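Local coordinates for protein type III effector NopAA (PDB 6SDU) that hydrolyses xyloglucan as a secreted rhizobial effector of glycosyl hydrolase family 12 and binds cellobiose in its substrate cleft, at residues A[95-101]-A[225-231]; A[101-105]-A[133-137]; A[157-162]-A[188-194]. All blocks are in the same frame, centred on the assembly; numbering follows the deposited sequence.

The three contacts sit at different places in a two-sheet beta sandwich of family 12. Interaction 1 pairs two neighbouring strands of the outer, six-stranded sheet and follows the chain into Gly101, which it shares with interaction 2. The centres of interactions 1 and 2 are 15 Å apart, and the two touch through Trp104, whose ring packs against Phe227, Val98 and Pro99. Interaction 2 belongs to the sugar site: Lys136 and Pro137 touch the bound glucose unit, and the side chain of Asp105 is about 5 Å from it. Interaction 3, centred 21 to 22 Å from the other two, joins a hairpin of the cleft-bearing sheet to the junction of strand 186-190 and helix 191-200; the side chain of Trp162 is about 13 Å from the sugar.

Interaction 1 of 3, residues A[95-101]-A[225-231]; sequences NQEVPTG and KNFNFNN
Pro99 lies across the Phe227 ring, its CD 3.7 Å from the ring centroid in a CH-pi contact displaced toward the rim. Phe227 keeps CG beside its own backbone N (chi1 -60°), which brings the ring under the proline; Trp104 meets the same ring edge-to-face. The compact, rigid proline ring suits the place just beyond the end of strand 90-97, and Lys225 lays its aliphatic chain alongside, CB 3.8 Å from Pro99 CG. Farther along, the strands pair antiparallel: Glu97 and Asn228 exchange two backbone bonds, and at Asn95 a classic beta bulge sets Asn230 and Asn231 opposite one residue, Asn230 N reaching Asn95 O at 2.8 Å. The two faces differ in chemistry. On one, Gln96 runs beside Phe229 with its amide nearly perpendicular to the ring. On the other, Glu97 stretches beyond CG (chi2 166°) so that OE1 takes a weak bond from Asn228 ND2 at 3.1 Å, while the Asn230 amide, about square to the carboxylate, packs against its CG and CD. Phe227 and Phe229 thus face the sandwich interior, where Gln96 OE1 is satisfied by Tyr214, whereas two amides beside a carboxylate make the outer face polar and water-compatible.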
loop_
_atom_site.group_PDB
_atom_site.type_symbol
_atom_site.label_atom_id
_atom_site.label_comp_id
_atom_site.label_asym_id
_atom_site.label_seq_id
_atom_site.Cartn_x
_atom_site.Cartn_y
_atom_site.Cartn_z
ATOM N N ASN A 95 11.635 -1.923 5.077
ATOM C CA ASN A 95 12.897 -2.079 4.363
ATOM C C ASN A 95 12.669 -3.102 3.253
ATOM O O ASN A 95 12.294 -4.240 3.540
ATOM C CB ASN A 95 14.002 -2.530 5.322
ATOM C CG ASN A 95 15.342 -2.666 4.644
ATOM O OD1 ASN A 95 15.684 -1.887 3.758
ATOM N ND2 ASN A 95 16.102 -3.682 5.038
ATOM N N GLN A 96 12.910 -2.728 1.995
ATOM C CA GLN A 96 12.528 -3.622 0.906
ATOM C C GLN A 96 13.566 -3.650 -0.219
ATOM O O GLN A 96 14.418 -2.769 -0.341
ATOM C CB GLN A 96 11.163 -3.227 0.335
ATOM C CG GLN A 96 11.199 -1.905 -0.456
ATOM C CD GLN A 96 9.977 -1.057 -0.224
ATOM O OE1 GLN A 96 9.138 -1.378 0.620
ATOM N NE2 GLN A 96 9.857 0.032 -0.986
ATOM N N GLU A 97 13.486 -4.707 -1.031
ATOM C CA GLU A 97 14.259 -4.839 -2.259
ATOM C C GLU A 97 13.271 -5.076 -3.401
ATOM O O GLU A 97 12.475 -6.014 -3.343
ATOM C CB GLU A 97 15.253 -5.994 -2.156
ATOM C CG GLU A 97 16.337 -5.850 -1.082
ATOM C CD GLU A 97 17.076 -7.179 -0.812
ATOM O OE1 GLU A 97 16.474 -8.255 -1.013
ATOM O OE2 GLU A 97 18.261 -7.151 -0.404
ATOM N N VAL A 98 13.332 -4.242 -4.429
ATOM C CA VAL A 98 12.312 -4.206 -5.477
ATOM C C VAL A 98 13.000 -4.439 -6.810
ATOM O O VAL A 98 14.219 -4.225 -6.944
ATOM C CB VAL A 98 11.540 -2.862 -5.475
ATOM C CG1 VAL A 98 10.802 -2.636 -4.156
ATOM C CG2 VAL A 98 12.493 -1.717 -5.743
ATOM N N PRO A 99 12.267 -4.889 -7.819
ATOM C CA PRO A 99 12.822 -5.017 -9.170
ATOM C C PRO A 99 12.830 -3.636 -9.812
ATOM O O PRO A 99 12.406 -2.651 -9.206
ATOM C CB PRO A 99 11.850 -5.966 -9.889
ATOM C CG PRO A 99 10.566 -5.774 -9.183
ATOM C CD PRO A 99 10.864 -5.349 -7.758
ATOM N N THR A 100 13.354 -3.572 -11.040
ATOM C CA THR A 100 13.402 -2.326 -11.801
ATOM C C THR A 100 12.169 -2.082 -12.680
ATOM O O THR A 100 11.623 -0.971 -12.683
ATOM C CB THR A 100 14.671 -2.300 -12.673
ATOM O OG1 THR A 100 15.833 -2.334 -11.838
ATOM C CG2 THR A 100 14.715 -1.046 -13.517
ATOM N N GLY A 101 11.751 -3.082 -13.458
ATOM C CA GLY A 101 10.709 -2.920 -14.452
ATOM C C GLY A 101 9.323 -3.427 -14.055
ATOM O O GLY A 101 9.056 -3.847 -12.930
ATOM N N LYS A 225 8.619 -11.170 -11.278
ATOM C CA LYS A 225 9.441 -10.195 -10.589
ATOM C C LYS A 225 9.316 -10.435 -9.090
ATOM O O LYS A 225 8.230 -10.766 -8.583
ATOM C CB LYS A 225 9.056 -8.768 -10.988
ATOM C CG LYS A 225 9.763 -8.333 -12.268
ATOM C CD LYS A 225 9.011 -7.296 -13.032
ATOM C CE LYS A 225 9.828 -6.888 -14.251
ATOM N NZ LYS A 225 10.579 -8.038 -14.800
ATOM N N ASN A 226 10.424 -10.214 -8.384
ATOM C CA ASN A 226 10.546 -10.567 -6.982
ATOM C C ASN A 226 10.548 -9.312 -6.122
ATOM O O ASN A 226 11.190 -8.316 -6.473
ATOM C CB ASN A 226 11.835 -11.365 -6.763
ATOM C CG ASN A 226 11.868 -12.044 -5.412
ATOM O OD1 ASN A 226 11.035 -12.905 -5.130
ATOM N ND2 ASN A 226 12.843 -11.698 -4.587
ATOM N N PHE A 227 9.837 -9.370 -4.987
ATOM C CA PHE A 227 9.794 -8.278 -4.012
ATOM C C PHE A 227 10.117 -8.846 -2.641
ATOM O O PHE A 227 9.433 -9.759 -2.181
ATOM C CB PHE A 227 8.414 -7.602 -3.982
ATOM C CG PHE A 227 7.991 -6.997 -5.298
ATOM C CD1 PHE A 227 7.449 -7.795 -6.294
ATOM C CD2 PHE A 227 8.112 -5.628 -5.527
ATOM C CE1 PHE A 227 7.038 -7.241 -7.499
ATOM C CE2 PHE A 227 7.713 -5.074 -6.728
ATOM C CZ PHE A 227 7.195 -5.884 -7.723
ATOM N N ASN A 228 11.167 -8.336 -2.001
ATOM C CA ASN A 228 11.555 -8.775 -0.669
ATOM C C ASN A 228 11.265 -7.679 0.350
ATOM O O ASN A 228 11.713 -6.534 0.189
ATOM C CB ASN A 228 13.042 -9.140 -0.592
ATOM C CG ASN A 228 13.405 -10.320 -1.461
ATOM O OD1 ASN A 228 12.853 -11.405 -1.305
ATOM N ND2 ASN A 228 14.364 -10.126 -2.363
ATOM N N PHE A 229 10.577 -8.039 1.423
ATOM C CA PHE A 229 10.307 -7.093 2.494
ATOM C C PHE A 229 11.153 -7.631 3.638
ATOM O O PHE A 229 10.730 -8.519 4.383
ATOM C CB PHE A 229 8.805 -7.004 2.789
ATOM C CG PHE A 229 7.993 -6.538 1.596
ATOM C CD1 PHE A 229 7.808 -5.187 1.346
ATOM C CD2 PHE A 229 7.455 -7.448 0.703
ATOM C CE1 PHE A 229 7.071 -4.754 0.237
ATOM C CE2 PHE A 229 6.729 -7.020 -0.426
ATOM C CZ PHE A 229 6.546 -5.679 -0.662
ATOM N N ASN A 230 12.338 -7.039 3.804
ATOM C CA ASN A 230 13.296 -7.569 4.768
ATOM C C ASN A 230 12.915 -7.181 6.174
ATOM O O ASN A 230 13.185 -7.930 7.122
ATOM C CB ASN A 230 14.702 -7.039 4.496
ATOM C CG ASN A 230 15.202 -7.408 3.141
ATOM O OD1 ASN A 230 15.048 -8.553 2.704
ATOM N ND2 ASN A 230 15.836 -6.453 2.462
ATOM N N ASN A 231 12.268 -6.034 6.325
ATOM C CA ASN A 231 11.692 -5.720 7.608
ATOM C C ASN A 231 10.381 -4.991 7.389
ATOM O O ASN A 231 10.251 -4.208 6.444
ATOM C CB ASN A 231 12.640 -4.886 8.462
ATOM C CG ASN A 231 12.042 -4.570 9.796
ATOM O OD1 ASN A 231 11.743 -5.475 10.568
ATOM N ND2 ASN A 231 11.810 -3.290 10.063
#

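Interaction 2 of 3, residues A[101-105]-A[133-137]; sequences GGAWD and GNVKP
Two flat groups frame this contact, the Asn134 amide across it and the Trp104 indole behind it. The amide comes over the start of strand 103-112, its ND2 giving a hydrogen bond to Gly102 O at 2.8 Å; the acceptor stands 19° out of the amide plane, and the N-H...O angle of 143° makes the bond somewhat bent. Ala103 CB lies 3.6 Å from the same ND2, a small methyl that lets the amide come close. At its other end the amide is held by Thr126, whose OG1 bonds to Asn134 OD1 and also takes the Trp104 backbone N-H, so one hydroxyl serves both segments. Trp104 leaves the backbone on the side away from the loop. Its indole edge carries NE1 to Gly101 O at 2.7 Å, the oxygen lying in the ring plane. Strand 103-112 is a central strand of the concave, cleft-forming sheet of the family 12 beta sandwich, and 133-137 belongs to the long loop after strand 117-125 that contributes to the sugar site. Val135 is the apolar link between them. With CG1 beside its backbone N (chi1 -77°), that methyl rests 3.6 Å from Trp104 N and 4.2 Å from Ala103 CB, while CG2 meets Trp104 O at 3.6 Å; the two methyls lie along the strand backbone, one by the N-H, the other by the C=O of Trp104. Gly102, at positive phi, sits where a side chain would press on the carbonyl oxygen of Gly101 and on Trp104 CD1, which explains the glycine. Beyond Val135 the loop presents Lys136 and Pro137 to the glucose unit. Lys136 extends along its own loop and bends only at its last torsion, NZ bonding Gly133 O at 2.8 Å. Asp105 points toward the loop, and its OD1 lies close to Glu217 OE1, a residue of the same sugar pocket.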
loop_
_atom_site.group_PDB
_atom_site.type_symbol
_atom_site.label_atom_id
_atom_site.label_comp_id
_atom_site.label_asym_id
_atom_site.label_seq_id
_atom_site.Cartn_x
_atom_site.Cartn_y
_atom_site.Cartn_z
ATOM N N GLY A 101 11.751 -3.082 -13.458
ATOM C CA GLY A 101 10.709 -2.920 -14.452
ATOM C C GLY A 101 9.323 -3.427 -14.055
ATOM O O GLY A 101 9.056 -3.847 -12.930
ATOM N N GLY A 102 8.410 -3.334 -15.019
ATOM C CA GLY A 102 7.040 -3.747 -14.784
ATOM C C GLY A 102 6.145 -2.558 -14.493
ATOM O O GLY A 102 6.467 -1.398 -14.777
ATOM N N ALA A 103 4.957 -2.874 -13.976
ATOM C CA ALA A 103 3.976 -1.855 -13.586
ATOM C C ALA A 103 3.455 -2.204 -12.189
ATOM O O ALA A 103 2.719 -3.184 -12.029
ATOM C CB ALA A 103 2.852 -1.768 -14.606
ATOM N N TRP A 104 3.874 -1.439 -11.173
ATOM C CA TRP A 104 3.516 -1.758 -9.793
ATOM C C TRP A 104 3.753 -0.553 -8.889
ATOM O O TRP A 104 4.395 0.437 -9.259
ATOM C CB TRP A 104 4.302 -2.977 -9.279
ATOM C CG TRP A 104 5.777 -2.921 -9.608
ATOM C CD1 TRP A 104 6.398 -3.526 -10.660
ATOM C CD2 TRP A 104 6.808 -2.219 -8.887
ATOM N NE1 TRP A 104 7.744 -3.247 -10.638
ATOM C CE2 TRP A 104 8.018 -2.447 -9.562
ATOM C CE3 TRP A 104 6.822 -1.418 -7.740
ATOM C CZ2 TRP A 104 9.241 -1.903 -9.122
ATOM C CZ3 TRP A 104 8.020 -0.891 -7.306
ATOM C CH2 TRP A 104 9.213 -1.124 -7.994
ATOM N N ASP A 105 3.200 -0.647 -7.690
ATOM C CA ASP A 105 3.440 0.348 -6.665
ATOM C C ASP A 105 3.487 -0.377 -5.332
ATOM O O ASP A 105 2.650 -1.230 -5.063
ATOM C CB ASP A 105 2.385 1.446 -6.695
ATOM C CG ASP A 105 0.965 0.917 -6.532
ATOM O OD1 ASP A 105 0.471 0.849 -5.371
ATOM O OD2 ASP A 105 0.330 0.614 -7.566
ATOM N N GLY A 133 2.504 7.961 -15.559
ATOM C CA GLY A 133 3.275 6.736 -15.614
ATOM C C GLY A 133 2.387 5.554 -15.943
ATOM O O GLY A 133 1.183 5.688 -16.150
ATOM N N ASN A 134 3.011 4.368 -16.000
ATOM C CA ASN A 134 2.245 3.156 -16.274
ATOM C C ASN A 134 1.389 2.706 -15.088
ATOM O O ASN A 134 0.658 1.718 -15.222
ATOM C CB ASN A 134 3.172 2.028 -16.774
ATOM C CG ASN A 134 4.195 1.574 -15.725
ATOM O OD1 ASN A 134 4.194 2.042 -14.583
ATOM N ND2 ASN A 134 5.049 0.620 -16.112
ATOM N N VAL A 135 1.573 3.279 -13.892
ATOM C CA VAL A 135 0.610 3.136 -12.795
ATOM C C VAL A 135 0.227 4.536 -12.364
ATOM O O VAL A 135 1.042 5.460 -12.475
ATOM C CB VAL A 135 1.124 2.337 -11.577
ATOM C CG1 VAL A 135 1.125 0.851 -11.859
ATOM C CG2 VAL A 135 2.497 2.847 -11.129
ATOM N N LYS A 136 -1.025 4.712 -11.945
ATOM C CA LYS A 136 -1.527 6.013 -11.508
ATOM C C LYS A 136 -2.383 5.855 -10.262
ATOM O O LYS A 136 -3.026 4.815 -10.068
ATOM C CB LYS A 136 -2.348 6.707 -12.615
ATOM C CG LYS A 136 -1.576 6.977 -13.901
ATOM C CD LYS A 136 -2.506 7.386 -15.030
ATOM C CE LYS A 136 -1.742 7.585 -16.366
ATOM N NZ LYS A 136 -1.347 6.322 -17.067
ATOM N N PRO A 137 -2.401 6.847 -9.383
ATOM C CA PRO A 137 -3.261 6.739 -8.206
ATOM C C PRO A 137 -4.725 6.879 -8.582
ATOM O O PRO A 137 -5.086 7.515 -9.575
ATOM C CB PRO A 137 -2.804 7.900 -7.314
ATOM C CG PRO A 137 -2.192 8.907 -8.274
ATOM C CD PRO A 137 -1.594 8.088 -9.388
#

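Interaction 3 of 3, residues A[157-162]-A[188-194]; sequences VGGATW and TVDIKSI
Gly158 of a tight hairpin fits into the notch where strand 186-190 turns into helix 191-200. The hairpin is a type I' beta turn, Val157 to Ala160, linking strands 155-157 and 160-168 at the margin of the cleft-bearing sheet. Bare of a side chain, Gly158 lets its CA approach Ile194 CG1 to 3.9 Å and Ser193 CB to 4.4 Å; a side chain has no room there between Ile194 CG1 and Asp190 O, and the positive phi also suits glycine. Val157 supplies the first bump. Its CG2, anti to the backbone N, settles by Ser193 O, and CG1 meets Ile194 CG1 at 3.8 Å, the two branched chains crossing at about a right angle. Trp162 makes the larger one: its benzene part carries Val189 CG1 at the edge, CZ2 to CG1 4.1 Å, with Ile194 CD1 slightly farther away. Leu121 and Leu178 flank this apolar patch. Ala160 CB sits over one face of the indole, toward the rim, and Trp162 NE1 bonds Val157 O in the ring plane, fixing how the ring is turned. The notch itself is shaped by Asp190, the N-cap, whose OD1 takes a weak bond from Ser193 N. Directly beside it, Asp190 N gives a nearly straight hydrogen bond (170°) to Gly158 O at 3.3 Å.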
loop_
_atom_site.group_PDB
_atom_site.type_symbol
_atom_site.label_atom_id
_atom_site.label_comp_id
_atom_site.label_asym_id
_atom_site.label_seq_id
_atom_site.Cartn_x
_atom_site.Cartn_y
_atom_site.Cartn_z
ATOM N N VAL A 157 4.515 15.854 5.596
ATOM C CA VAL A 157 3.807 15.295 6.743
ATOM C C VAL A 157 4.388 13.922 7.051
ATOM O O VAL A 157 4.926 13.242 6.171
ATOM C CB VAL A 157 2.282 15.206 6.485
ATOM C CG1 VAL A 157 1.968 14.092 5.501
ATOM C CG2 VAL A 157 1.529 15.006 7.782
ATOM N N GLY A 158 4.300 13.531 8.322
ATOM C CA GLY A 158 4.682 12.197 8.760
ATOM C C GLY A 158 6.065 11.708 8.367
ATOM O O GLY A 158 6.283 10.497 8.203
ATOM N N GLY A 159 7.012 12.639 8.254
ATOM C CA GLY A 159 8.396 12.315 7.980
ATOM C C GLY A 159 8.820 12.301 6.531
ATOM O O GLY A 159 9.904 11.771 6.236
ATOM N N ALA A 160 8.006 12.838 5.617
ATOM C CA ALA A 160 8.354 12.825 4.202
ATOM C C ALA A 160 7.516 13.862 3.471
ATOM O O ALA A 160 6.612 14.468 4.042
ATOM C CB ALA A 160 8.165 11.436 3.586
ATOM N N THR A 161 7.856 14.081 2.203
ATOM C CA THR A 161 7.102 14.967 1.324
ATOM C C THR A 161 6.308 14.133 0.333
ATOM O O THR A 161 6.836 13.170 -0.236
ATOM C CB THR A 161 8.028 15.937 0.596
ATOM O OG1 THR A 161 8.738 16.718 1.569
ATOM C CG2 THR A 161 7.228 16.861 -0.319
ATOM N N TRP A 162 5.045 14.496 0.131
ATOM C CA TRP A 162 4.136 13.685 -0.655
ATOM C C TRP A 162 3.322 14.559 -1.587
ATOM O O TRP A 162 3.153 15.755 -1.355
ATOM C CB TRP A 162 3.157 12.896 0.227
ATOM C CG TRP A 162 3.720 12.190 1.424
ATOM C CD1 TRP A 162 3.959 12.728 2.641
ATOM C CD2 TRP A 162 4.040 10.790 1.540
ATOM N NE1 TRP A 162 4.430 11.770 3.509
ATOM C CE2 TRP A 162 4.494 10.573 2.855
ATOM C CE3 TRP A 162 4.004 9.710 0.655
ATOM C CZ2 TRP A 162 4.900 9.321 3.311
ATOM C CZ3 TRP A 162 4.413 8.459 1.112
ATOM C CH2 TRP A 162 4.858 8.280 2.422
ATOM N N THR A 188 10.601 5.229 7.646
ATOM C CA THR A 188 9.644 5.142 8.745
ATOM C C THR A 188 8.545 6.165 8.511
ATOM O O THR A 188 8.839 7.317 8.182
ATOM C CB THR A 188 10.329 5.411 10.092
ATOM O OG1 THR A 188 11.344 4.422 10.329
ATOM C CG2 THR A 188 9.323 5.383 11.234
ATOM N N VAL A 189 7.291 5.756 8.674
ATOM C CA VAL A 189 6.156 6.656 8.476
ATOM C C VAL A 189 5.427 6.856 9.795
ATOM O O VAL A 189 5.181 5.899 10.538
ATOM C CB VAL A 189 5.174 6.124 7.413
ATOM C CG1 VAL A 189 5.738 6.304 6.014
ATOM C CG2 VAL A 189 4.870 4.675 7.681
ATOM N N ASP A 190 5.043 8.101 10.057
ATOM C CA ASP A 190 4.239 8.459 11.220
ATOM C C ASP A 190 2.802 8.499 10.714
ATOM O O ASP A 190 2.333 9.508 10.181
ATOM C CB ASP A 190 4.708 9.780 11.819
ATOM C CG ASP A 190 3.848 10.241 12.996
ATOM O OD1 ASP A 190 2.913 9.503 13.400
ATOM O OD2 ASP A 190 4.096 11.367 13.497
ATOM N N ILE A 191 2.122 7.356 10.834
ATOM C CA ILE A 191 0.765 7.235 10.315
ATOM C C ILE A 191 -0.192 8.108 11.119
ATOM O O ILE A 191 -1.085 8.760 10.557
ATOM C CB ILE A 191 0.343 5.750 10.283
ATOM C CG1 ILE A 191 1.323 4.964 9.396
ATOM C CG2 ILE A 191 -1.093 5.590 9.763
ATOM C CD1 ILE A 191 1.132 3.457 9.388
ATOM N N LYS A 192 0.013 8.194 12.435
ATOM C CA LYS A 192 -0.871 9.011 13.267
ATOM C C LYS A 192 -0.950 10.439 12.742
ATOM O O LYS A 192 -2.044 10.952 12.479
ATOM C CB LYS A 192 -0.365 8.998 14.710
ATOM C CG LYS A 192 -1.187 9.817 15.691
ATOM C CD LYS A 192 -0.341 10.122 16.914
ATOM C CE LYS A 192 -0.948 11.219 17.774
ATOM N NZ LYS A 192 -0.234 11.358 19.073
ATOM N N SER A 193 0.215 11.050 12.488
ATOM C CA SER A 193 0.296 12.422 11.982
ATOM C C SER A 193 -0.296 12.559 10.589
ATOM O O SER A 193 -0.872 13.600 10.259
ATOM C CB SER A 193 1.755 12.884 11.943
ATOM O OG SER A 193 2.295 13.018 13.243
ATOM N N ILE A 194 -0.096 11.553 9.727
ATOM C CA ILE A 194 -0.656 11.630 8.380
ATOM C C ILE A 194 -2.171 11.615 8.446
ATOM O O ILE A 194 -2.840 12.414 7.782
ATOM C CB ILE A 194 -0.108 10.490 7.497
ATOM C CG1 ILE A 194 1.380 10.720 7.198
ATOM C CG2 ILE A 194 -0.928 10.375 6.213
ATOM C CD1 ILE A 194 2.077 9.533 6.525
#